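PDB 6KR5: cysteine synthase 3 from Entamoeba histolytica, which catalyses the pyridoxal-phosphate-dependent replacement of the acetate group of O-acetyl-L-serine by sulfide, yielding L-cysteine. Local coordinates for residues A262-R267 with T321-T326; H30-H35 with A287-A292; V216-S221 with G230-Q235; I106-T111 with E115-M120. One frame throughout, in Å; residues are numbered along the deposited sequence. Where two conformers were deposited one is given.

How the contacts relate
Contacts 1, 2 and 3 all touch one another around the six-stranded mixed sheet, while contact 4 belongs to the four-stranded parallel sheet; two lobes built on such sheets, with the cofactor between them, are the fold of this enzyme family. Contacts 1 and 2 meet where M265 CE packs 3.6 Å from L289 CD1. In contact 1, W263 NE1 lies 3.2 Å from G233 O of contact 3, a probable hydrogen bond. Contacts 2 and 3 join at A287 CB and V216 CG2, 3.5 Å apart. Contact 4 does not touch contact 3, although their nearest atoms are about 4 Å apart. Pyridoxal phosphate lies about 7 Å from the I234 side chain and about 12 Å from that of M120.

Contact 1. Residues A262-R267 with T321-T326; sequences AWKMAR and TIEEGT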
# COMPACT_ATOMS: atom_id res chain seq x y z
N ALA B 262 -1.72 20.07 -9.49
CA ALA B 262 -1.98 18.80 -8.81
C ALA B 262 -0.69 18.03 -8.56
O ALA B 262 -0.48 17.48 -7.48
CB ALA B 262 -2.96 17.96 -9.64
N TRP B 263 0.19 17.99 -9.57
CA TRP B 263 1.45 17.27 -9.41
C TRP B 263 2.34 17.95 -8.38
O TRP B 263 2.94 17.29 -7.54
CB TRP B 263 2.19 17.19 -10.74
CG TRP B 263 1.49 16.43 -11.79
CD1 TRP B 263 0.46 15.54 -11.65
CD2 TRP B 263 1.80 16.47 -13.19
NE1 TRP B 263 0.10 15.04 -12.88
CE2 TRP B 263 0.91 15.59 -13.84
CE3 TRP B 263 2.73 17.18 -13.95
CZ2 TRP B 263 0.95 15.39 -15.21
CZ3 TRP B 263 2.76 16.99 -15.31
CH2 TRP B 263 1.87 16.10 -15.93
N LYS B 264 2.46 19.28 -8.47
CA LYS B 264 3.27 20.02 -7.51
C LYS B 264 2.74 19.83 -6.09
O LYS B 264 3.52 19.62 -5.15
CB LYS B 264 3.31 21.50 -7.89
CG LYS B 264 4.21 22.33 -6.98
CD LYS B 264 4.67 23.62 -7.66
CE LYS B 264 3.53 24.59 -7.82
NZ LYS B 264 3.92 25.81 -8.59
N MET B 265 1.41 19.88 -5.91
CA MET B 265 0.84 19.63 -4.60
C MET B 265 1.20 18.24 -4.08
O MET B 265 1.56 18.08 -2.91
CB MET B 265 -0.68 19.78 -4.64
CG MET B 265 -1.32 19.72 -3.27
SD MET B 265 -1.21 21.32 -2.41
CE MET B 265 0.01 20.95 -1.15
N ALA B 266 1.12 17.22 -4.94
CA ALA B 266 1.44 15.86 -4.51
C ALA B 266 2.88 15.76 -4.05
O ALA B 266 3.17 15.10 -3.04
CB ALA B 266 1.18 14.87 -5.65
N ARG B 267 3.80 16.41 -4.76
CA ARG B 267 5.20 16.41 -4.34
C ARG B 267 5.38 17.10 -3.00
O ARG B 267 6.20 16.68 -2.18
CB ARG B 267 6.08 17.08 -5.40
CG ARG B 267 6.25 16.24 -6.65
CD ARG B 267 7.33 16.81 -7.55
NE ARG B 267 6.91 18.05 -8.21
CZ ARG B 267 6.26 18.11 -9.37
NH1 ARG B 267 5.94 17.00 -10.02
NH2 ARG B 267 5.94 19.29 -9.88
N THR B 321 10.43 15.56 -11.69
CA THR B 321 10.42 17.01 -11.53
C THR B 321 10.71 17.39 -10.08
O THR B 321 10.24 16.73 -9.15
CB THR B 321 9.06 17.57 -11.96
OG1 THR B 321 8.65 16.94 -13.18
CG2 THR B 321 9.14 19.08 -12.16
N ILE B 322 11.47 18.46 -9.90
CA ILE B 322 11.88 18.89 -8.57
C ILE B 322 11.60 20.38 -8.42
O ILE B 322 12.02 21.18 -9.26
CB ILE B 322 13.37 18.58 -8.31
CG1 ILE B 322 13.74 18.86 -6.85
CG2 ILE B 322 14.25 19.35 -9.28
CD1 ILE B 322 13.12 17.88 -5.87
N GLU B 323 10.87 20.75 -7.37
CA GLU B 323 10.72 22.15 -7.02
C GLU B 323 11.97 22.62 -6.31
O GLU B 323 12.39 22.02 -5.31
CB GLU B 323 9.50 22.39 -6.13
CG GLU B 323 8.21 22.60 -6.89
CD GLU B 323 7.74 21.32 -7.55
OE1 GLU B 323 7.64 20.30 -6.85
OE2 GLU B 323 7.48 21.35 -8.78
N GLU B 324 12.58 23.68 -6.83
CA GLU B 324 13.81 24.20 -6.24
C GLU B 324 13.56 24.97 -4.96
O GLU B 324 14.47 25.10 -4.13
CB GLU B 324 14.53 25.12 -7.22
CG GLU B 324 15.15 24.43 -8.42
CD GLU B 324 15.77 25.42 -9.39
OE1 GLU B 324 16.52 26.32 -8.93
OE2 GLU B 324 15.50 25.31 -10.61
N GLY B 325 12.35 25.50 -4.77
CA GLY B 325 12.13 26.44 -3.70
C GLY B 325 11.86 25.80 -2.36
O GLY B 325 11.69 24.58 -2.22
N THR B 326 11.80 26.65 -1.35
CA THR B 326 11.48 26.23 0.00
C THR B 326 10.00 25.90 0.11
O THR B 326 9.21 26.18 -0.79
CB THR B 326 11.80 27.35 1.00
OG1 THR B 326 10.95 28.46 0.71
CG2 THR B 326 13.25 27.78 0.88
O HOH W 1 6.20 20.72 -4.66
O HOH W 2 6.01 16.72 -13.03
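R267, on helix 259-273, holds E323 of the loop before helix 327-335 in a bidentate, side-on salt bridge at the protein surface, tying the C-terminal part of the chain to helix 259-273. Starting at CB, the arginine already skirts the carboxylate, with E323 OE1 3.9 Å from R267 CB. R267 CD then passes 3.3 Å from the backbone oxygen T321 O. A bend at chi3 (-71°) folds the rest of the chain back, so that the guanidinium presents its NE-NH2 edge to the glutamate. NE donates to the syn lone pair of E323 OE1 at 2.7 Å, nearly straight at 173° and in the guanidinium plane. NH2 reaches OE2 at 2.8 Å, somewhat tilted from that plane. The two flat groups are 23° from coplanar, and the pair of bonds restricts rotation of both. T321 CB lies over one guanidinium face toward its rim, while W263 O sits over the centre of the opposite face. The remaining nitrogen, NH1, bonds to L318 O.

K264 flanks the glutamate with its aliphatic part: CG comes 3.7 Å from E323 CD, and the methylene CD lies beside E323 CG. Its ammonium bonds to S333 OG of helix 327-335; at 5.7 Å from E323 OE2, K264 NZ makes no salt bridge but may still add a favourable field. E323 OE1 accepts a second hydrogen bond, from a water at 2.7 Å, and that same water donates to K264 O at 2.9 Å.

Contact 2. Residues H30-H35 with A287-A292; sequences HGVTDH and AGLKEA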
# COMPACT_ATOMS: atom_id res chain seq x y z
N HIS B 30 -0.37 18.82 8.38
CA HIS B 30 0.29 19.86 9.17
C HIS B 30 1.31 20.62 8.34
O HIS B 30 1.39 21.85 8.42
CB HIS B 30 0.99 19.26 10.40
CG HIS B 30 0.05 18.64 11.38
ND1 HIS B 30 -0.81 19.38 12.16
CD2 HIS B 30 -0.16 17.34 11.71
CE1 HIS B 30 -1.52 18.56 12.92
NE2 HIS B 30 -1.14 17.32 12.67
N GLY B 31 2.12 19.89 7.57
CA GLY B 31 3.19 20.53 6.84
C GLY B 31 2.69 21.47 5.77
O GLY B 31 3.12 22.63 5.68
N VAL B 32 1.74 21.00 4.94
CA VAL B 32 1.23 21.83 3.86
C VAL B 32 0.11 22.76 4.29
O VAL B 32 -0.33 23.59 3.48
CB VAL B 32 0.76 20.98 2.66
CG1 VAL B 32 1.94 20.24 2.05
CG2 VAL B 32 -0.38 20.03 3.05
N THR B 33 -0.36 22.67 5.54
CA THR B 33 -1.34 23.62 6.06
C THR B 33 -0.68 24.80 6.75
O THR B 33 -1.38 25.72 7.19
CB THR B 33 -2.30 22.93 7.04
OG1 THR B 33 -1.57 22.50 8.20
CG2 THR B 33 -2.99 21.74 6.38
N ASP B 34 0.66 24.78 6.85
CA ASP B 34 1.47 25.82 7.49
C ASP B 34 1.62 26.96 6.49
O ASP B 34 2.63 27.11 5.80
CB ASP B 34 2.81 25.22 7.90
CG ASP B 34 3.76 26.23 8.53
OD1 ASP B 34 3.30 27.27 9.07
OD2 ASP B 34 4.98 25.97 8.46
N HIS B 35 0.57 27.79 6.41
CA HIS B 35 0.52 28.89 5.47
C HIS B 35 -0.39 29.97 6.03
O HIS B 35 -1.43 29.64 6.61
CB HIS B 35 0.02 28.46 4.09
CG HIS B 35 0.25 29.47 3.01
ND1 HIS B 35 -0.72 30.35 2.60
CD2 HIS B 35 1.35 29.76 2.28
CE1 HIS B 35 -0.23 31.13 1.65
NE2 HIS B 35 1.02 30.79 1.44
N ALA B 287 -7.34 21.63 -3.79
CA ALA B 287 -8.69 22.18 -3.67
C ALA B 287 -9.09 22.33 -2.21
O ALA B 287 -9.75 23.31 -1.84
CB ALA B 287 -9.69 21.29 -4.40
N GLY B 288 -8.69 21.38 -1.37
CA GLY B 288 -9.04 21.46 0.04
C GLY B 288 -8.30 22.56 0.77
O GLY B 288 -8.85 23.19 1.68
N LEU B 289 -7.04 22.80 0.40
CA LEU B 289 -6.27 23.88 1.01
C LEU B 289 -6.81 25.24 0.60
O LEU B 289 -6.84 26.18 1.40
CB LEU B 289 -4.79 23.76 0.66
CG LEU B 289 -4.02 22.55 1.24
CD1 LEU B 289 -2.55 22.60 0.84
CD2 LEU B 289 -4.16 22.46 2.76
N LYS B 290 -7.23 25.37 -0.66
CA LYS B 290 -7.91 26.60 -1.08
C LYS B 290 -9.21 26.78 -0.31
O LYS B 290 -9.54 27.89 0.12
CB LYS B 290 -8.17 26.58 -2.58
CG LYS B 290 -6.90 26.57 -3.39
CD LYS B 290 -7.18 26.70 -4.87
CE LYS B 290 -5.87 26.86 -5.63
NZ LYS B 290 -6.06 26.93 -7.10
N GLU B 291 -9.95 25.69 -0.12
CA GLU B 291 -11.16 25.76 0.69
C GLU B 291 -10.85 26.23 2.11
O GLU B 291 -11.56 27.06 2.67
CB GLU B 291 -11.83 24.39 0.70
CG GLU B 291 -13.26 24.40 1.19
CD GLU B 291 -14.22 24.99 0.17
OE1 GLU B 291 -13.87 25.08 -1.03
OE2 GLU B 291 -15.33 25.37 0.58
N ALA B 292 -9.75 25.72 2.68
CA ALA B 292 -9.34 26.07 4.04
C ALA B 292 -8.89 27.52 4.16
O ALA B 292 -8.74 28.01 5.28
CB ALA B 292 -8.21 25.13 4.49
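L289 of helix 279-292 pushes its two methyl groups against V32 and T33 in the type I beta turn G31-D34, which lies in the loop between strands 26-28 and 43-48. The apolar contacts come first. L289 CD1 is 4.0 Å from V32 CG2, and L289 CD2 is 3.9 Å from T33 CG2, so the forked end of the leucine meets one methyl from each of two successive turn residues. In both pairs the side chains meet at about a right angle. T33 turns its methyl anti to the carbonyl carbon, with OG1 instead at chi1 66°; this puts T33 OG1 3.0 Å from H30 O, just before the turn, while the methyl faces the helix.

A backbone oxygen also enters the apolar patch. V32 O lies 3.6 Å from L289 CD1, is buried by the contact and has no hydrogen-bonding partner in the model.

Polar bonds to residues outside the contact hold the turn. The carboxylate of D273, at the end of helix 259-273, accepts from the backbone nitrogens of H30, G31 and V32, and K327 bonds to G31 O and to D34. M265 and L335 also pack on L289, while M265 reaches V32 as well, so the leucine lies among three structural elements.

With no hydrogen bond between turn and helix, cohesion here comes from the fit of methyl groups, and the buried V32 O probably bears some cost in lost hydration.

Contact 3. Residues V216-S221 with G230-Q235; sequences VEPAES and GPHGIQ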
# COMPACT_ATOMS: atom_id res chain seq x y z
N VAL B 216 -13.92 18.02 -7.43
CA VAL B 216 -12.68 18.51 -8.03
C VAL B 216 -12.48 17.88 -9.40
O VAL B 216 -12.69 16.67 -9.56
CB VAL B 216 -11.48 18.21 -7.11
CG1 VAL B 216 -10.16 18.73 -7.69
CG2 VAL B 216 -11.74 18.77 -5.72
N GLU B 217 -12.10 18.69 -10.37
CA GLU B 217 -11.87 18.19 -11.72
C GLU B 217 -10.69 18.94 -12.33
O GLU B 217 -10.32 20.01 -11.85
CB GLU B 217 -13.13 18.33 -12.59
CG GLU B 217 -13.63 19.75 -12.78
CD GLU B 217 -14.84 19.82 -13.72
OE1 GLU B 217 -15.23 18.78 -14.30
OE2 GLU B 217 -15.39 20.93 -13.89
N PRO B 218 -10.08 18.38 -13.38
CA PRO B 218 -8.95 19.08 -14.01
C PRO B 218 -9.40 20.38 -14.67
O PRO B 218 -10.42 20.43 -15.37
CB PRO B 218 -8.44 18.08 -15.06
CG PRO B 218 -9.06 16.75 -14.70
CD PRO B 218 -10.37 17.10 -14.05
N ALA B 219 -8.62 21.43 -14.45
CA ALA B 219 -8.92 22.70 -15.12
C ALA B 219 -8.93 22.54 -16.63
O ALA B 219 -9.67 23.25 -17.32
CB ALA B 219 -7.90 23.76 -14.71
N GLU B 220 -8.15 21.60 -17.15
CA GLU B 220 -8.03 21.37 -18.59
C GLU B 220 -9.15 20.53 -19.17
O GLU B 220 -9.24 20.40 -20.40
CB GLU B 220 -6.66 20.73 -18.87
CG GLU B 220 -5.46 21.61 -18.48
CD GLU B 220 -5.04 21.51 -17.01
OE1 GLU B 220 -5.44 20.53 -16.33
OE2 GLU B 220 -4.31 22.41 -16.53
N SER B 221 -10.03 19.97 -18.34
CA SER B 221 -11.16 19.17 -18.82
C SER B 221 -12.32 19.31 -17.83
O SER B 221 -12.79 18.35 -17.23
CB SER B 221 -10.77 17.70 -19.01
OG SER B 221 -11.70 17.03 -19.85
N GLY B 230 -11.06 18.13 -22.60
CA GLY B 230 -9.75 18.38 -23.14
C GLY B 230 -8.74 17.45 -22.51
O GLY B 230 -9.02 16.76 -21.53
N PRO B 231 -7.54 17.41 -23.07
CA PRO B 231 -6.50 16.55 -22.52
C PRO B 231 -5.96 17.12 -21.22
O PRO B 231 -5.89 18.33 -21.04
CB PRO B 231 -5.43 16.54 -23.61
CG PRO B 231 -5.58 17.87 -24.27
CD PRO B 231 -7.08 18.15 -24.26
N HIS B 232 -5.60 16.22 -20.31
CA HIS B 232 -5.07 16.61 -19.00
C HIS B 232 -4.23 15.46 -18.47
O HIS B 232 -4.26 14.35 -19.01
CB HIS B 232 -6.21 16.95 -18.03
CG HIS B 232 -6.97 15.74 -17.58
ND1 HIS B 232 -6.58 14.97 -16.51
CD2 HIS B 232 -8.07 15.15 -18.10
CE1 HIS B 232 -7.42 13.96 -16.37
NE2 HIS B 232 -8.34 14.05 -17.32
N GLY B 233 -3.50 15.73 -17.38
CA GLY B 233 -2.65 14.69 -16.84
C GLY B 233 -2.92 14.23 -15.43
O GLY B 233 -2.05 13.63 -14.80
N ILE B 234 -4.11 14.50 -14.89
CA ILE B 234 -4.44 14.05 -13.53
C ILE B 234 -5.06 12.66 -13.65
O ILE B 234 -6.28 12.50 -13.76
CB ILE B 234 -5.34 15.02 -12.79
CG1 ILE B 234 -4.85 16.46 -12.98
CG2 ILE B 234 -5.35 14.64 -11.31
CD1 ILE B 234 -5.73 17.47 -12.29
N GLN B 235 -4.22 11.65 -13.61
CA GLN B 235 -4.70 10.29 -13.79
C GLN B 235 -5.72 9.93 -12.73
O GLN B 235 -5.57 10.27 -11.55
CB GLN B 235 -3.53 9.31 -13.76
CG GLN B 235 -2.61 9.52 -14.95
CD GLN B 235 -1.47 8.53 -14.98
OE1 GLN B 235 -1.61 7.39 -14.54
NE2 GLN B 235 -0.33 8.96 -15.51
O HOH W 3 -7.26 20.48 -22.30
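P218, the last residue of strand 212-218, lays its ring on the imidazole of H232 in a CH-pi contact: CG stands 3.5 Å from the ring centroid and 9° off the normal, almost over the middle of the face. P218 CB also touches I234 CD1 at 3.9 Å, so the proline touches two residues of the returning loop. Further along, E220 CB packs 3.3 Å from P231 O and also meets H232 CB. At the far end S221 OG accepts from G230 N at 3.0 Å, a nearly straight bond of 168°.

The next shell fixes the histidine. Its chi1 of 72° sets CG between the backbone N and the carbonyl carbon, turning the ring over the proline. ND1 then accepts from I234 N at 3.0 Å, with the donor in the ring plane, while NE2 bonds to G238 O. A water donates to both E220 O and P231 O, bridging the two backbones, and the E220 carboxylate reaches T259 OG1, the hydroxyl that G233 N also uses.

One ring nitrogen receives an N-H and the other faces a carbonyl oxygen, a pattern consistent with a neutral H232 protonated at NE2. The bonds at its two nitrogens probably restrain the ring's rotation, and its face is what the proline uses to fasten this loop to the strand end.

Contact 4. Residues I106-T111 with E115-M120; sequences IVMPST and ERQMIM
In the beta-alpha-beta unit of strand 104-109, helix 114-122 and strand 126-130, I106 and M108 on the first strand meet M120 and Q117 on the helix. Strand and helix segments run nearly antiparallel (160° between their directions), with axes 11.0 Å apart at closest approach. The sulfur of M120 rests against both branches of I106: CG1 and CG2 both lie about 3.9 Å from M120 SD, and the two side chains meet at about a right angle. M108 and M120 reach toward each other tip to tip, with M108 SD 3.6 Å from M120 CE. The same sulfur of M108 also touches Q117 CG at 3.6 Å. M108 was modelled in two conformers, so its contacts with M120 and Q117 are less certain.

Near the loop end the contact turns polar. Beyond CG the Q117 chain is extended (chi2 -173°), which carries its amide to the backbone just after the strand. There NE2 donates to S110 O at 2.9 Å along a nearly straight path; the oxygen lies in the amide plane, yet the donor stands 60° above the carbonyl plane of S110. NE2 bonds to M112 O as well, so the amide nitrogen grips two carbonyls of the short connection. A water donates to Q117 OE1 at 2.7 Å and to S110 O, closing a bridge.

Beyond the methionines, C94 of helix 88-100 packs on I106 and M120. A strand, a short connection held by polar bonds and a helix packed back on the strand through apolar side chains form the first half of a beta-alpha-beta crossover.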
# COMPACT_ATOMS: atom_id res chain seq x y z
N ILE B 106 -10.63 -7.78 -18.62
CA ILE B 106 -10.35 -6.35 -18.66
C ILE B 106 -9.90 -5.98 -20.06
O ILE B 106 -8.94 -6.56 -20.58
CB ILE B 106 -9.28 -5.94 -17.64
CG1 ILE B 106 -9.67 -6.37 -16.22
CG2 ILE B 106 -8.96 -4.44 -17.76
CD1 ILE B 106 -10.90 -5.71 -15.66
N VAL B 107 -10.57 -5.00 -20.66
CA VAL B 107 -10.26 -4.52 -22.01
C VAL B 107 -9.49 -3.22 -21.89
O VAL B 107 -9.94 -2.28 -21.22
CB VAL B 107 -11.54 -4.31 -22.84
CG1 VAL B 107 -11.18 -4.04 -24.28
CG2 VAL B 107 -12.45 -5.53 -22.70
N MET B 108 -8.33 -3.14 -22.55
CA MET B 108 -7.48 -1.96 -22.50
C MET B 108 -6.57 -1.97 -23.72
O MET B 108 -6.31 -3.04 -24.29
CB MET B 108 -6.65 -1.94 -21.21
CG MET B 108 -5.87 -3.23 -21.02
SD MET B 108 -5.22 -3.39 -19.35
CE MET B 108 -4.48 -1.77 -19.16
N PRO B 109 -6.06 -0.80 -24.13
CA PRO B 109 -5.07 -0.80 -25.23
C PRO B 109 -3.78 -1.46 -24.78
O PRO B 109 -3.37 -1.35 -23.62
CB PRO B 109 -4.88 0.69 -25.52
CG PRO B 109 -6.04 1.38 -24.87
CD PRO B 109 -6.38 0.55 -23.67
N SER B 110 -3.12 -2.16 -25.72
CA SER B 110 -2.01 -3.03 -25.37
C SER B 110 -0.86 -2.27 -24.71
O SER B 110 -0.12 -2.85 -23.90
CB SER B 110 -1.49 -3.76 -26.62
OG SER B 110 -0.69 -2.90 -27.42
N THR B 111 -0.71 -0.99 -25.02
CA THR B 111 0.41 -0.19 -24.53
C THR B 111 0.07 0.62 -23.29
O THR B 111 0.94 1.36 -22.80
CB THR B 111 0.90 0.73 -25.65
OG1 THR B 111 -0.22 1.45 -26.20
CG2 THR B 111 1.55 -0.08 -26.75
N GLU B 115 2.19 -1.65 -16.08
CA GLU B 115 2.32 -2.11 -14.70
C GLU B 115 0.98 -2.59 -14.16
O GLU B 115 0.91 -3.63 -13.50
CB GLU B 115 2.89 -1.00 -13.82
CG GLU B 115 4.25 -0.51 -14.25
CD GLU B 115 4.74 0.66 -13.42
OE1 GLU B 115 3.98 1.63 -13.23
OE2 GLU B 115 5.90 0.60 -12.94
N ARG B 116 -0.10 -1.86 -14.45
CA ARG B 116 -1.41 -2.31 -14.01
C ARG B 116 -1.82 -3.58 -14.73
O ARG B 116 -2.49 -4.43 -14.14
CB ARG B 116 -2.46 -1.21 -14.22
CG ARG B 116 -2.47 -0.16 -13.14
CD ARG B 116 -3.74 0.66 -13.24
NE ARG B 116 -3.81 1.74 -12.27
CZ ARG B 116 -3.21 2.92 -12.42
NH1 ARG B 116 -2.48 3.16 -13.51
NH2 ARG B 116 -3.33 3.85 -11.49
N GLN B 117 -1.44 -3.71 -16.00
CA GLN B 117 -1.60 -4.98 -16.71
C GLN B 117 -0.99 -6.12 -15.94
O GLN B 117 -1.59 -7.19 -15.80
CB GLN B 117 -0.95 -4.92 -18.09
CG GLN B 117 -1.73 -4.19 -19.12
CD GLN B 117 -1.11 -4.31 -20.49
OE1 GLN B 117 -0.68 -5.39 -20.91
NE2 GLN B 117 -1.06 -3.19 -21.21
N MET B 118 0.24 -5.92 -15.46
CA MET B 118 0.93 -6.97 -14.73
C MET B 118 0.21 -7.28 -13.42
O MET B 118 0.08 -8.45 -13.04
CB MET B 118 2.38 -6.55 -14.50
CG MET B 118 3.22 -7.53 -13.73
SD MET B 118 4.92 -6.91 -13.68
CE MET B 118 5.34 -6.90 -15.41
N ILE B 119 -0.26 -6.25 -12.72
CA ILE B 119 -1.00 -6.49 -11.47
C ILE B 119 -2.26 -7.30 -11.76
O ILE B 119 -2.55 -8.29 -11.09
CB ILE B 119 -1.35 -5.16 -10.77
CG1 ILE B 119 -0.11 -4.45 -10.24
CG2 ILE B 119 -2.33 -5.40 -9.62
CD1 ILE B 119 -0.43 -3.05 -9.77
N MET B 120 -3.02 -6.89 -12.78
CA MET B 120 -4.27 -7.58 -13.08
C MET B 120 -4.02 -9.01 -13.56
O MET B 120 -4.68 -9.95 -13.10
CB MET B 120 -5.07 -6.78 -14.10
CG MET B 120 -5.62 -5.49 -13.51
SD MET B 120 -6.57 -4.57 -14.72
CE MET B 120 -5.29 -4.34 -15.92
O HOH W 4 1.28 -5.42 -22.79